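Local coordinates for protein serine protease inhibitor 4, isoform B (Drosophila melanogaster, PDB 4P0F) that probably inhibits serine and cysteine endopeptidases as a serpin, and is captured here in its cleaved form, at residues N238-L243 against A356-T361; G31-F36 against S376-E381; M232-P237 against I352-D357. All blocks are in the same frame, centred on the assembly; numbering follows the deposited sequence.

Contact 1: N238-L243 against A356-T361; sequences NTKTGL and ADHPFT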
loop_
_atom_site.group_PDB
_atom_site.type_symbol
_atom_site.label_atom_id
_atom_site.label_comp_id
_atom_site.label_asym_id
_atom_site.label_seq_id
_atom_site.Cartn_x
_atom_site.Cartn_y
_atom_site.Cartn_z
ATOM N N ASN A 238 22.254 9.018 -6.627
ATOM C CA ASN A 238 23.682 8.907 -6.933
ATOM C C ASN A 238 24.562 9.323 -5.756
ATOM O O ASN A 238 25.739 8.968 -5.709
ATOM C CB ASN A 238 24.051 9.755 -8.156
ATOM C CG ASN A 238 23.478 9.213 -9.456
ATOM O OD1 ASN A 238 23.128 8.041 -9.564
ATOM N ND2 ASN A 238 23.405 10.077 -10.467
ATOM N N THR A 239 24.002 10.092 -4.824
ATOM C CA THR A 239 24.749 10.553 -3.654
ATOM C C THR A 239 24.171 9.956 -2.380
ATOM O O THR A 239 22.988 9.640 -2.307
ATOM C CB THR A 239 24.738 12.088 -3.516
ATOM O OG1 THR A 239 23.390 12.534 -3.326
ATOM C CG2 THR A 239 25.341 12.758 -4.747
ATOM N N LYS A 240 25.015 9.824 -1.368
ATOM C CA LYS A 240 24.620 9.163 -0.137
ATOM C C LYS A 240 23.505 9.907 0.593
ATOM O O LYS A 240 22.681 9.290 1.264
ATOM C CB LYS A 240 25.845 8.998 0.768
ATOM C CG LYS A 240 26.990 8.320 0.036
ATOM C CD LYS A 240 28.013 7.706 0.972
ATOM C CE LYS A 240 28.942 6.758 0.219
ATOM N NZ LYS A 240 28.201 5.636 -0.440
ATOM N N THR A 241 23.471 11.226 0.439
ATOM C CA THR A 241 22.505 12.062 1.143
ATOM C C THR A 241 21.347 12.487 0.236
ATOM O O THR A 241 20.617 13.422 0.556
ATOM C CB THR A 241 23.185 13.326 1.692
ATOM O OG1 THR A 241 23.851 14.002 0.621
ATOM C CG2 THR A 241 24.208 12.973 2.767
ATOM N N GLY A 242 21.181 11.795 -0.887
ATOM C CA GLY A 242 20.303 12.265 -1.947
ATOM C C GLY A 242 18.839 11.841 -1.920
ATOM O O GLY A 242 18.081 12.226 -2.807
ATOM N N LEU A 243 18.410 11.068 -0.929
ATOM C CA LEU A 243 17.059 10.519 -1.003
ATOM C C LEU A 243 15.981 11.608 -0.893
ATOM O O LEU A 243 15.043 11.612 -1.687
ATOM C CB LEU A 243 16.832 9.443 0.063
ATOM C CG LEU A 243 15.471 8.735 -0.022
ATOM C CD1 LEU A 243 15.259 8.053 -1.363
ATOM C CD2 LEU A 243 15.319 7.730 1.112
ATOM N N ALA A 356 23.283 -0.808 -3.295
ATOM C CA ALA A 356 22.258 -0.096 -2.533
ATOM C C ALA A 356 22.691 0.048 -1.078
ATOM O O ALA A 356 22.075 -0.520 -0.151
ATOM C CB ALA A 356 20.931 -0.816 -2.635
ATOM N N ASP A 357 23.778 0.787 -0.884
ATOM C CA ASP A 357 24.414 0.890 0.423
ATOM C C ASP A 357 24.215 2.265 1.036
ATOM O O ASP A 357 25.024 2.720 1.847
ATOM C CB ASP A 357 25.912 0.565 0.322
ATOM C CG ASP A 357 26.676 1.515 -0.595
ATOM O OD1 ASP A 357 26.098 2.490 -1.116
ATOM O OD2 ASP A 357 27.888 1.288 -0.780
ATOM N N HIS A 358 23.144 2.932 0.619
ATOM C CA HIS A 358 22.735 4.186 1.231
ATOM C C HIS A 358 21.251 4.333 0.910
ATOM O O HIS A 358 20.713 3.504 0.178
ATOM C CB HIS A 358 23.601 5.356 0.737
ATOM C CG HIS A 358 23.536 5.600 -0.739
ATOM N ND1 HIS A 358 24.540 5.217 -1.604
ATOM C CD2 HIS A 358 22.605 6.221 -1.500
ATOM C CE1 HIS A 358 24.221 5.580 -2.833
ATOM N NE2 HIS A 358 23.052 6.191 -2.798
ATOM N N PRO A 359 20.571 5.342 1.487
ATOM C CA PRO A 359 19.103 5.328 1.406
ATOM C C PRO A 359 18.525 5.301 -0.009
ATOM O O PRO A 359 19.032 5.970 -0.920
ATOM C CB PRO A 359 18.712 6.620 2.132
ATOM C CG PRO A 359 19.781 6.770 3.160
ATOM C CD PRO A 359 21.045 6.359 2.444
ATOM N N PHE A 360 17.463 4.515 -0.175
ATOM C CA PHE A 360 16.835 4.317 -1.472
ATOM C C PHE A 360 15.333 4.134 -1.339
ATOM O O PHE A 360 14.803 3.942 -0.233
ATOM C CB PHE A 360 17.454 3.118 -2.210
ATOM C CG PHE A 360 17.322 1.794 -1.489
ATOM C CD1 PHE A 360 16.210 0.980 -1.685
ATOM C CD2 PHE A 360 18.326 1.350 -0.647
ATOM C CE1 PHE A 360 16.106 -0.238 -1.035
ATOM C CE2 PHE A 360 18.223 0.138 0.001
ATOM C CZ PHE A 360 17.109 -0.656 -0.194
ATOM N N THR A 361 14.640 4.247 -2.467
ATOM C CA THR A 361 13.210 4.006 -2.505
ATOM C C THR A 361 12.969 2.775 -3.371
ATOM O O THR A 361 13.806 2.398 -4.198
ATOM C CB THR A 361 12.427 5.249 -3.019
ATOM O OG1 THR A 361 11.020 4.970 -3.013
ATOM C CG2 THR A 361 12.834 5.609 -4.393
HETATM O O HOH W 1 20.559 8.211 -0.537
#
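Lys240 passes His358 with their CA atoms 5.5 Å apart, at a type I beta turn from Thr239 to Gly242, and just past the turn Leu243 comes alongside Pro359, their CA atoms 6.1 Å apart. The imidazole of His358 lies under the turn: Lys240 CA sits over its face, 4.0 Å from the ring centroid and 21° off the normal, in a CH-pi contact, and Thr239 C covers the same face nearer the rim. With CG held between the backbone N and the carbonyl carbon (chi1 61°), the ring presents ND1 to its own neighbour, Asp357 OD1, at 3.2 Å, with the acceptor tilted out of the ring plane. NE2 is bonded to Pro237 O, so the ring is pinned at both nitrogens and is likely to carry a proton on each. Lys240 bends at its last torsion to bring NZ to 3.8 Å from Asp357 OD1, a long salt bridge. A water lies between the backbones, within hydrogen-bonding distance of Lys240 O and, at 2.7 Å, of Pro359 O. Beyond it the contact turns apolar: Leu243 CD2 meets Pro359 CB at 3.7 Å and CD1 reaches the backbone of Phe360 and Thr361. The loop leads from strand 230-237, across the start of its neighbour 360-366 in what corresponds to the serpin B sheet, into helix 243-249, while Phe360 packs against strands 230-237 and 263-281.

Contact 2: G31-F36 against S376-E381; sequences GENIVF and SVVRLE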
loop_
_atom_site.group_PDB
_atom_site.type_symbol
_atom_site.label_atom_id
_atom_site.label_comp_id
_atom_site.label_asym_id
_atom_site.label_seq_id
_atom_site.Cartn_x
_atom_site.Cartn_y
_atom_site.Cartn_z
ATOM N N GLY A 31 12.228 10.262 9.286
ATOM C CA GLY A 31 13.398 9.419 9.484
ATOM C C GLY A 31 13.113 7.929 9.541
ATOM O O GLY A 31 13.936 7.159 10.041
ATOM N N GLU A 32 11.961 7.524 9.012
ATOM C CA GLU A 32 11.475 6.155 9.157
ATOM C C GLU A 32 11.491 5.382 7.852
ATOM O O GLU A 32 11.304 5.954 6.775
ATOM C CB GLU A 32 10.049 6.162 9.712
ATOM C CG GLU A 32 9.970 6.581 11.172
ATOM C CD GLU A 32 8.560 6.504 11.730
ATOM O OE1 GLU A 32 7.764 5.682 11.232
ATOM O OE2 GLU A 32 8.249 7.269 12.666
ATOM N N ASN A 33 11.681 4.071 7.960
ATOM C CA ASN A 33 11.557 3.189 6.809
ATOM C C ASN A 33 10.103 2.942 6.458
ATOM O O ASN A 33 9.514 1.932 6.823
ATOM C CB ASN A 33 12.261 1.865 7.066
ATOM C CG ASN A 33 13.761 2.024 7.189
ATOM O OD1 ASN A 33 14.312 3.079 6.884
ATOM N ND2 ASN A 33 14.432 0.978 7.647
ATOM N N ILE A 34 9.532 3.874 5.721
ATOM C CA ILE A 34 8.144 3.782 5.330
ATOM C C ILE A 34 7.911 2.596 4.403
ATOM O O ILE A 34 8.699 2.346 3.502
ATOM C CB ILE A 34 7.714 5.094 4.646
ATOM C CG1 ILE A 34 7.785 6.239 5.663
ATOM C CG2 ILE A 34 6.309 4.982 4.053
ATOM C CD1 ILE A 34 7.638 7.615 5.059
ATOM N N VAL A 35 6.833 1.855 4.638
ATOM C CA VAL A 35 6.345 0.892 3.658
ATOM C C VAL A 35 4.835 0.934 3.708
ATOM O O VAL A 35 4.261 1.038 4.783
ATOM C CB VAL A 35 6.876 -0.552 3.901
ATOM C CG1 VAL A 35 6.560 -1.051 5.307
ATOM C CG2 VAL A 35 6.325 -1.510 2.849
ATOM N N PHE A 36 4.200 0.902 2.545
ATOM C CA PHE A 36 2.747 0.931 2.478
ATOM C C PHE A 36 2.280 0.340 1.161
ATOM O O PHE A 36 3.065 0.186 0.224
ATOM C CB PHE A 36 2.206 2.366 2.669
ATOM C CG PHE A 36 2.463 3.310 1.501
ATOM C CD1 PHE A 36 3.698 3.888 1.310
ATOM C CD2 PHE A 36 1.432 3.653 0.638
ATOM C CE1 PHE A 36 3.916 4.772 0.253
ATOM C CE2 PHE A 36 1.643 4.527 -0.420
ATOM C CZ PHE A 36 2.889 5.083 -0.610
ATOM N N SER A 376 10.591 3.128 1.486
ATOM C CA SER A 376 11.897 3.747 1.639
ATOM C C SER A 376 12.750 2.952 2.603
ATOM O O SER A 376 12.250 2.441 3.598
ATOM C CB SER A 376 11.772 5.164 2.195
ATOM O OG SER A 376 11.246 6.061 1.254
ATOM N N VAL A 377 14.044 2.883 2.316
ATOM C CA VAL A 377 15.020 2.436 3.301
ATOM C C VAL A 377 15.888 3.631 3.625
ATOM O O VAL A 377 16.652 4.092 2.781
ATOM C CB VAL A 377 15.870 1.266 2.797
ATOM C CG1 VAL A 377 16.905 0.878 3.851
ATOM C CG2 VAL A 377 14.986 0.071 2.474
ATOM N N VAL A 378 15.766 4.132 4.848
ATOM C CA VAL A 378 16.468 5.343 5.249
ATOM C C VAL A 378 17.487 5.063 6.341
ATOM O O VAL A 378 18.567 5.643 6.358
ATOM C CB VAL A 378 15.474 6.415 5.736
ATOM C CG1 VAL A 378 16.201 7.670 6.191
ATOM C CG2 VAL A 378 14.485 6.753 4.626
ATOM N N ARG A 379 17.122 4.188 7.262
ATOM C CA ARG A 379 17.986 3.840 8.379
ATOM C C ARG A 379 18.011 2.341 8.534
ATOM O O ARG A 379 16.966 1.709 8.575
ATOM C CB ARG A 379 17.493 4.484 9.677
ATOM C CG ARG A 379 17.466 6.001 9.661
ATOM C CD ARG A 379 16.977 6.553 10.992
ATOM N NE ARG A 379 16.844 8.007 10.964
ATOM C CZ ARG A 379 16.553 8.756 12.024
ATOM N NH1 ARG A 379 16.366 8.193 13.212
ATOM N NH2 ARG A 379 16.454 10.072 11.898
ATOM N N LEU A 380 19.206 1.766 8.623
ATOM C CA LEU A 380 19.329 0.354 8.935
ATOM C C LEU A 380 20.281 0.174 10.097
ATOM O O LEU A 380 21.176 0.986 10.303
ATOM C CB LEU A 380 19.823 -0.436 7.727
ATOM C CG LEU A 380 18.872 -0.543 6.540
ATOM C CD1 LEU A 380 19.570 -1.255 5.391
ATOM C CD2 LEU A 380 17.597 -1.280 6.931
ATOM N N GLU A 381 20.056 -0.880 10.869
ATOM C CA GLU A 381 21.011 -1.313 11.879
ATOM C C GLU A 381 20.953 -2.824 12.005
ATOM O O GLU A 381 19.908 -3.438 11.763
ATOM C CB GLU A 381 20.723 -0.660 13.234
ATOM C CG GLU A 381 21.256 0.764 13.378
ATOM C CD GLU A 381 20.237 1.839 13.023
ATOM O OE1 GLU A 381 19.025 1.630 13.246
ATOM O OE2 GLU A 381 20.658 2.906 12.524
HETATM O O HOH W 2 10.791 0.294 3.983
#
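Asn33 grips the chain from Val378 to Arg379 with both ends of its amide, and this is the tight part of the contact. OD1 accepts two backbone N-H groups: that of Arg379 at 3.0 Å, in the carbonyl plane and on a lone pair, and that of Val378 N at 2.7 Å from OD1, which comes from above the plane. Both bonds are close to straight. ND2 donates to Arg379 O at 2.8 Å, so the one side chain binds N and O of the same residue and fixes the rotation of its own amide. With CG anti to the carbonyl carbon (chi1 -66°), Asn33 reaches across from the centre of an inverse gamma turn. An alanine here would probably leave the backbone N-H groups of Val378 and Arg379 without their shared acceptor and let the tail after strand 370-377 shift. Next to this clamp, Ser376 N donates to Ile34 O at 2.9 Å, and a water donates to both Ile34 O and Ser376 O, the latter at 2.6 Å.

The other end is looser. Arg379, extended and exposed, lays its guanidinium over Gly31 O with NE 3.2 Å from that oxygen, but at an angle too poor for a hydrogen bond. Val378 CG2 only brushes Glu32 O at 3.9 Å, and the CB of Glu32 points away.

Strand 35-36 pairs antiparallel with strand 370-377, in what corresponds to the serpin B sheet. Helix 6-28 packs on Ile34 and Phe36, its Tyr22 also bonding Ser376 OG, while Val377 rests on Phe360 and Tyr362 of strand 360-366 and on Phe274 of strand 263-281.

Contact 3: M232-P237 against I352-D357; sequences MLIVLP and IEFFAD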
loop_
_atom_site.group_PDB
_atom_site.type_symbol
_atom_site.label_atom_id
_atom_site.label_comp_id
_atom_site.label_asym_id
_atom_site.label_seq_id
_atom_site.Cartn_x
_atom_site.Cartn_y
_atom_site.Cartn_z
ATOM N N MET A 232 10.536 -5.960 -8.283
ATOM C CA MET A 232 10.918 -4.940 -7.318
ATOM C C MET A 232 11.798 -3.924 -8.008
ATOM O O MET A 232 12.909 -4.228 -8.436
ATOM C CB MET A 232 11.664 -5.535 -6.115
ATOM C CG MET A 232 12.063 -4.478 -5.081
ATOM S SD MET A 232 12.857 -5.130 -3.589
ATOM C CE MET A 232 11.534 -6.034 -2.855
ATOM N N LEU A 233 11.284 -2.709 -8.088
ATOM C CA LEU A 233 12.006 -1.578 -8.636
ATOM C C LEU A 233 12.728 -0.871 -7.516
ATOM O O LEU A 233 12.117 -0.544 -6.505
ATOM C CB LEU A 233 11.035 -0.616 -9.323
ATOM C CG LEU A 233 11.626 0.697 -9.836
ATOM C CD1 LEU A 233 12.494 0.455 -11.059
ATOM C CD2 LEU A 233 10.490 1.667 -10.132
ATOM N N ILE A 234 14.032 -0.673 -7.684
ATOM C CA ILE A 234 14.840 0.075 -6.723
ATOM C C ILE A 234 15.315 1.348 -7.405
ATOM O O ILE A 234 15.865 1.277 -8.497
ATOM C CB ILE A 234 16.059 -0.744 -6.243
ATOM C CG1 ILE A 234 15.601 -2.078 -5.645
ATOM C CG2 ILE A 234 16.858 0.033 -5.217
ATOM C CD1 ILE A 234 16.685 -3.115 -5.578
ATOM N N VAL A 235 15.086 2.499 -6.777
ATOM C CA VAL A 235 15.590 3.763 -7.301
ATOM C C VAL A 235 16.565 4.322 -6.283
ATOM O O VAL A 235 16.211 4.616 -5.148
ATOM C CB VAL A 235 14.470 4.770 -7.593
ATOM C CG1 VAL A 235 15.020 5.918 -8.418
ATOM C CG2 VAL A 235 13.325 4.085 -8.324
ATOM N N LEU A 236 17.809 4.446 -6.726
ATOM C CA LEU A 236 18.953 4.735 -5.880
ATOM C C LEU A 236 19.543 6.103 -6.224
ATOM O O LEU A 236 20.041 6.297 -7.337
ATOM C CB LEU A 236 20.011 3.647 -6.075
ATOM C CG LEU A 236 21.272 3.727 -5.235
ATOM C CD1 LEU A 236 20.972 3.524 -3.760
ATOM C CD2 LEU A 236 22.279 2.670 -5.732
ATOM N N PRO A 237 19.498 7.058 -5.281
ATOM C CA PRO A 237 20.176 8.337 -5.534
ATOM C C PRO A 237 21.661 8.141 -5.825
ATOM O O PRO A 237 22.255 7.189 -5.311
ATOM C CB PRO A 237 19.979 9.113 -4.228
ATOM C CG PRO A 237 18.796 8.483 -3.571
ATOM C CD PRO A 237 18.796 7.044 -3.986
ATOM N N ILE A 352 27.929 -2.999 -14.699
ATOM C CA ILE A 352 27.591 -1.796 -13.956
ATOM C C ILE A 352 27.387 -2.163 -12.490
ATOM O O ILE A 352 26.696 -3.134 -12.185
ATOM C CB ILE A 352 26.328 -1.136 -14.544
ATOM C CG1 ILE A 352 26.645 -0.591 -15.939
ATOM C CG2 ILE A 352 25.795 -0.025 -13.628
ATOM C CD1 ILE A 352 25.444 -0.098 -16.711
ATOM N N GLU A 353 27.987 -1.393 -11.586
ATOM C CA GLU A 353 27.757 -1.587 -10.156
ATOM C C GLU A 353 26.478 -0.881 -9.715
ATOM O O GLU A 353 26.224 0.274 -10.069
ATOM C CB GLU A 353 28.948 -1.077 -9.350
ATOM C CG GLU A 353 30.238 -1.816 -9.673
ATOM C CD GLU A 353 31.376 -1.424 -8.762
ATOM O OE1 GLU A 353 31.296 -0.346 -8.140
ATOM O OE2 GLU A 353 32.342 -2.204 -8.661
ATOM N N PHE A 354 25.661 -1.601 -8.957
ATOM C CA PHE A 354 24.461 -1.045 -8.365
ATOM C C PHE A 354 24.451 -1.481 -6.909
ATOM O O PHE A 354 23.976 -2.568 -6.588
ATOM C CB PHE A 354 23.212 -1.522 -9.107
ATOM C CG PHE A 354 21.963 -0.772 -8.748
ATOM C CD1 PHE A 354 21.262 -1.073 -7.601
ATOM C CD2 PHE A 354 21.483 0.235 -9.570
ATOM C CE1 PHE A 354 20.103 -0.381 -7.264
ATOM C CE2 PHE A 354 20.332 0.921 -9.247
ATOM C CZ PHE A 354 19.634 0.618 -8.095
ATOM N N PHE A 355 25.043 -0.653 -6.052
ATOM C CA PHE A 355 25.278 -1.005 -4.653
ATOM C C PHE A 355 24.334 -0.178 -3.804
ATOM O O PHE A 355 24.552 1.021 -3.624
ATOM C CB PHE A 355 26.732 -0.738 -4.227
ATOM C CG PHE A 355 27.773 -1.593 -4.929
ATOM C CD1 PHE A 355 27.417 -2.657 -5.744
ATOM C CD2 PHE A 355 29.123 -1.320 -4.754
ATOM C CE1 PHE A 355 28.385 -3.431 -6.370
ATOM C CE2 PHE A 355 30.093 -2.088 -5.379
ATOM C CZ PHE A 355 29.725 -3.142 -6.188
ATOM N N ALA A 356 23.283 -0.808 -3.295
ATOM C CA ALA A 356 22.258 -0.096 -2.533
ATOM C C ALA A 356 22.691 0.048 -1.078
ATOM O O ALA A 356 22.075 -0.520 -0.151
ATOM C CB ALA A 356 20.931 -0.816 -2.635
ATOM N N ASP A 357 23.778 0.787 -0.884
ATOM C CA ASP A 357 24.414 0.890 0.423
ATOM C C ASP A 357 24.215 2.265 1.036
ATOM O O ASP A 357 25.024 2.720 1.847
ATOM C CB ASP A 357 25.912 0.565 0.322
ATOM C CG ASP A 357 26.676 1.515 -0.595
ATOM O OD1 ASP A 357 26.098 2.490 -1.116
ATOM O OD2 ASP A 357 27.888 1.288 -0.780
#
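Leu236 lays its CD2 methyl over a face of the Phe354 ring, 4.1 Å from the centroid and 13° off the normal, a CH-pi contact displaced toward the rim. Its CB approaches the far end of the same ring, 3.7 Å from Phe354 CZ. The other methyl, CD1, stands 4.0 Å from Ala356 CA, and CD2 also touches the backbone, 3.5 Å from Phe355 O. Leu236 thus fills the angle between the phenylalanine ring and the bend of the chain, where Ala356 is the centre of an inverse gamma turn.

Ile234, two residues back on the same strand, meets the ring differently: CG2 lies at its edge, in plane, 3.9 Å from Phe354 CE1. CG anti to the backbone N (chi1 -168°) sends the ring of Phe354 toward the strand. One face and one edge are therefore held by alternate residues of strand 230-237, both with CB directed toward the other segment.

Segments 232-237 and 352-355 cross at 93°, their axes 9.1 Å apart at closest approach, so the two do not pair as strands, and side chains make most of the contact. Strand 230-237 lies between strands 218-224 and 360-366 in what corresponds to the serpin B sheet; Leu236 and Ile234 also pack on Phe360, and Phe354 reaches Met219 and Leu221. Strand 352-355, which follows the reactive-centre loop and corresponds to the first strand of the C sheet, runs parallel to part of strand 263-281, whose Val267 and Leu269 touch Phe354 and whose Lys270 makes a cation-pi contact with Phe355.

Contacts 1 and 3, centred about 8 Å apart, share Ala356 and Asp357 and follow the chain from strand 352-355 into strand 360-366; Thr361 O is 2.9 Å from Val235 N where that strand pairs with strand 230-237. Contact 2, its centre about 12 Å from that of contact 1, takes up the next strand, Phe360 O lying 2.9 Å from Val377 N and Leu243 CD2 3.7 Å from Val378 CG2. Contacts 2 and 3 do not touch, their nearest atoms being about 6 Å apart. Strand 328-341 lies between strands 161-174 and 311-324, consistent with an inserted reactive-centre loop, as in other cleaved serpins; strand 352-355 follows shortly after residues 344-350, which are not modelled.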